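C alpha-dehydrogenase (Sphingobium sp. SYK-6, PDB 4YAC) is a short-chain dehydrogenase/reductase that binds NADH and probably oxidises the alpha-carbon alcohol of lignin-derived beta-aryl ethers with NAD+. Local coordinates at residues Ile141-Ser146 and Tyr162-Leu167. Residues are numbered along the deposited sequence; the frame is centred on the assembly and turned at random.
Sequences ITASMS and YAVRGL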
loop_
_atom_site.group_PDB
_atom_site.type_symbol
_atom_site.label_atom_id
_atom_site.label_comp_id
_atom_site.label_asym_id
_atom_site.label_seq_id
_atom_site.Cartn_x
_atom_site.Cartn_y
_atom_site.Cartn_z
ATOM N N ILE A 141 7.592 12.014 1.097
ATOM C CA ILE A 141 7.779 10.575 1.105
ATOM C C ILE A 141 8.225 10.173 -0.290
ATOM O O ILE A 141 7.564 10.502 -1.279
ATOM C CB ILE A 141 6.492 9.824 1.510
ATOM C CG1 ILE A 141 6.242 10.001 3.007
ATOM C CG2 ILE A 141 6.604 8.330 1.187
ATOM C CD1 ILE A 141 4.863 9.549 3.463
ATOM N N THR A 142 9.367 9.495 -0.363
ATOM C CA THR A 142 9.862 8.951 -1.623
ATOM C C THR A 142 9.479 7.489 -1.708
ATOM O O THR A 142 10.028 6.649 -0.994
ATOM C CB THR A 142 11.388 9.099 -1.759
ATOM O OG1 THR A 142 11.754 10.476 -1.585
ATOM C CG2 THR A 142 11.866 8.619 -3.126
ATOM N N ALA A 143 8.516 7.198 -2.570
ATOM C CA ALA A 143 8.081 5.832 -2.805
ATOM C C ALA A 143 8.750 5.317 -4.076
ATOM O O ALA A 143 9.967 5.172 -4.111
ATOM C CB ALA A 143 6.566 5.765 -2.907
ATOM N N SER A 144 7.959 5.078 -5.118
ATOM C CA SER A 144 8.439 4.452 -6.340
ATOM C C SER A 144 7.261 4.295 -7.288
ATOM O O SER A 144 6.109 4.335 -6.856
ATOM C CB SER A 144 9.077 3.090 -6.031
ATOM O OG SER A 144 9.228 2.305 -7.195
ATOM N N MET A 145 7.530 4.107 -8.577
ATOM C CA MET A 145 6.452 3.774 -9.499
ATOM C C MET A 145 5.916 2.375 -9.198
ATOM O O MET A 145 4.866 1.985 -9.707
ATOM C CB MET A 145 6.922 3.873 -10.951
ATOM C CG MET A 145 6.972 5.298 -11.486
ATOM S SD MET A 145 5.395 6.174 -11.359
ATOM C CE MET A 145 4.299 5.089 -12.274
ATOM N N SER A 146 6.631 1.628 -8.359
ATOM C CA SER A 146 6.131 0.346 -7.870
ATOM C C SER A 146 4.951 0.537 -6.922
ATOM O O SER A 146 4.337 -0.436 -6.488
ATOM C CB SER A 146 7.239 -0.435 -7.163
ATOM O OG SER A 146 8.194 -0.910 -8.092
ATOM N N TYR A 162 3.464 0.515 -2.017
ATOM C CA TYR A 162 2.032 0.752 -1.918
ATOM C C TYR A 162 1.703 1.263 -0.518
ATOM O O TYR A 162 0.931 2.209 -0.354
ATOM C CB TYR A 162 1.243 -0.526 -2.218
ATOM C CG TYR A 162 0.753 -0.626 -3.642
ATOM C CD1 TYR A 162 1.618 -0.980 -4.669
ATOM C CD2 TYR A 162 -0.578 -0.388 -3.962
ATOM C CE1 TYR A 162 1.176 -1.079 -5.969
ATOM C CE2 TYR A 162 -1.027 -0.485 -5.259
ATOM C CZ TYR A 162 -0.146 -0.830 -6.258
ATOM O OH TYR A 162 -0.597 -0.928 -7.551
ATOM N N ALA A 163 2.317 0.650 0.488
ATOM C CA ALA A 163 2.062 1.020 1.874
ATOM C C ALA A 163 2.323 2.501 2.120
ATOM O O ALA A 163 1.452 3.201 2.629
ATOM C CB ALA A 163 2.909 0.179 2.814
ATOM N N VAL A 164 3.505 2.986 1.756
ATOM C CA VAL A 164 3.842 4.373 2.066
ATOM C C VAL A 164 3.090 5.322 1.140
ATOM O O VAL A 164 2.888 6.483 1.486
ATOM C CB VAL A 164 5.360 4.641 1.992
ATOM C CG1 VAL A 164 6.076 3.869 3.094
ATOM C CG2 VAL A 164 5.920 4.298 0.625
ATOM N N ARG A 165 2.647 4.840 -0.019
ATOM C CA ARG A 165 1.750 5.646 -0.845
ATOM C C ARG A 165 0.466 5.911 -0.071
ATOM O O ARG A 165 -0.031 7.033 -0.049
ATOM C CB ARG A 165 1.426 4.964 -2.174
ATOM C CG ARG A 165 0.244 5.608 -2.894
ATOM C CD ARG A 165 -0.087 4.934 -4.206
ATOM N NE ARG A 165 -1.353 5.430 -4.740
ATOM C CZ ARG A 165 -2.029 4.860 -5.732
ATOM N NH1 ARG A 165 -1.568 3.759 -6.309
ATOM N NH2 ARG A 165 -3.174 5.388 -6.142
ATOM N N GLY A 166 -0.069 4.868 0.555
ATOM C CA GLY A 166 -1.272 4.996 1.357
ATOM C C GLY A 166 -1.060 5.981 2.487
ATOM O O GLY A 166 -1.914 6.829 2.767
ATOM N N LEU A 167 0.085 5.860 3.148
ATOM C CA LEU A 167 0.427 6.766 4.238
ATOM C C LEU A 167 0.497 8.200 3.731
ATOM O O LEU A 167 0.005 9.122 4.383
ATOM C CB LEU A 167 1.760 6.372 4.880
ATOM C CG LEU A 167 2.295 7.340 5.942
ATOM C CD1 LEU A 167 1.302 7.529 7.077
ATOM C CD2 LEU A 167 3.623 6.839 6.482
#
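Ile141, near the end of strand 137-142, and Ala143, in the loop just after it, both point toward helix 155-174 and touch Val164. Ile141 uses both branches. CG2, anti to the backbone N, meets Val164 CB at 4.0 Å, while CG1, anti to the carbonyl carbon (chi1 -73°), runs on in an extended chain to bring CD1 4.2 Å from Leu167 CG, where the two side chains cross nearly at right angles. Val164 CG2 sits between its own N and carbonyl carbon, and from there it touches the methyl of Ala143 at 3.9 Å as well as Ile141 CG2. Val119 of helix 105-133 packs against Ile141, Val164 and Leu167, adding to this hydrophobic cluster. Cutting Ile141 back to an alanine removes both the CG2 and CD1 contacts and would probably open a gap between strand and helix, with Val164 left to Ala143 and Val119 and Leu167 without its mate on the strand.

The polar end is different in kind. The carbonyl oxygen of Ser146 approaches the Tyr162 ring at its edge, close to the ring plane, and lies 3.3 Å from Tyr162 CE1. Ser146 is itself held by an ST turn: its N donates to Ser144 OG over 2.9 Å in a nearly straight bond (168°). Ser144 also touches Tyr157 and Lys161, consistent with the Ser-Tyr-Lys group of this family. Beyond, Tyr162 packs on Gly166 of the second subunit.

This is the first half of a beta-alpha-beta crossover of the Rossmann fold, where the chain leaves strand 137-142 and the helix returns across it. Because dispersion does most of the work, the fit rests on the shapes of the apolar side chains, three branched ones and the methyl of Ala143; the ring-edge contact at Ser146 brings the chain after the strand, from Ala143 into the 3-10 turn at Ser146, against the same helix.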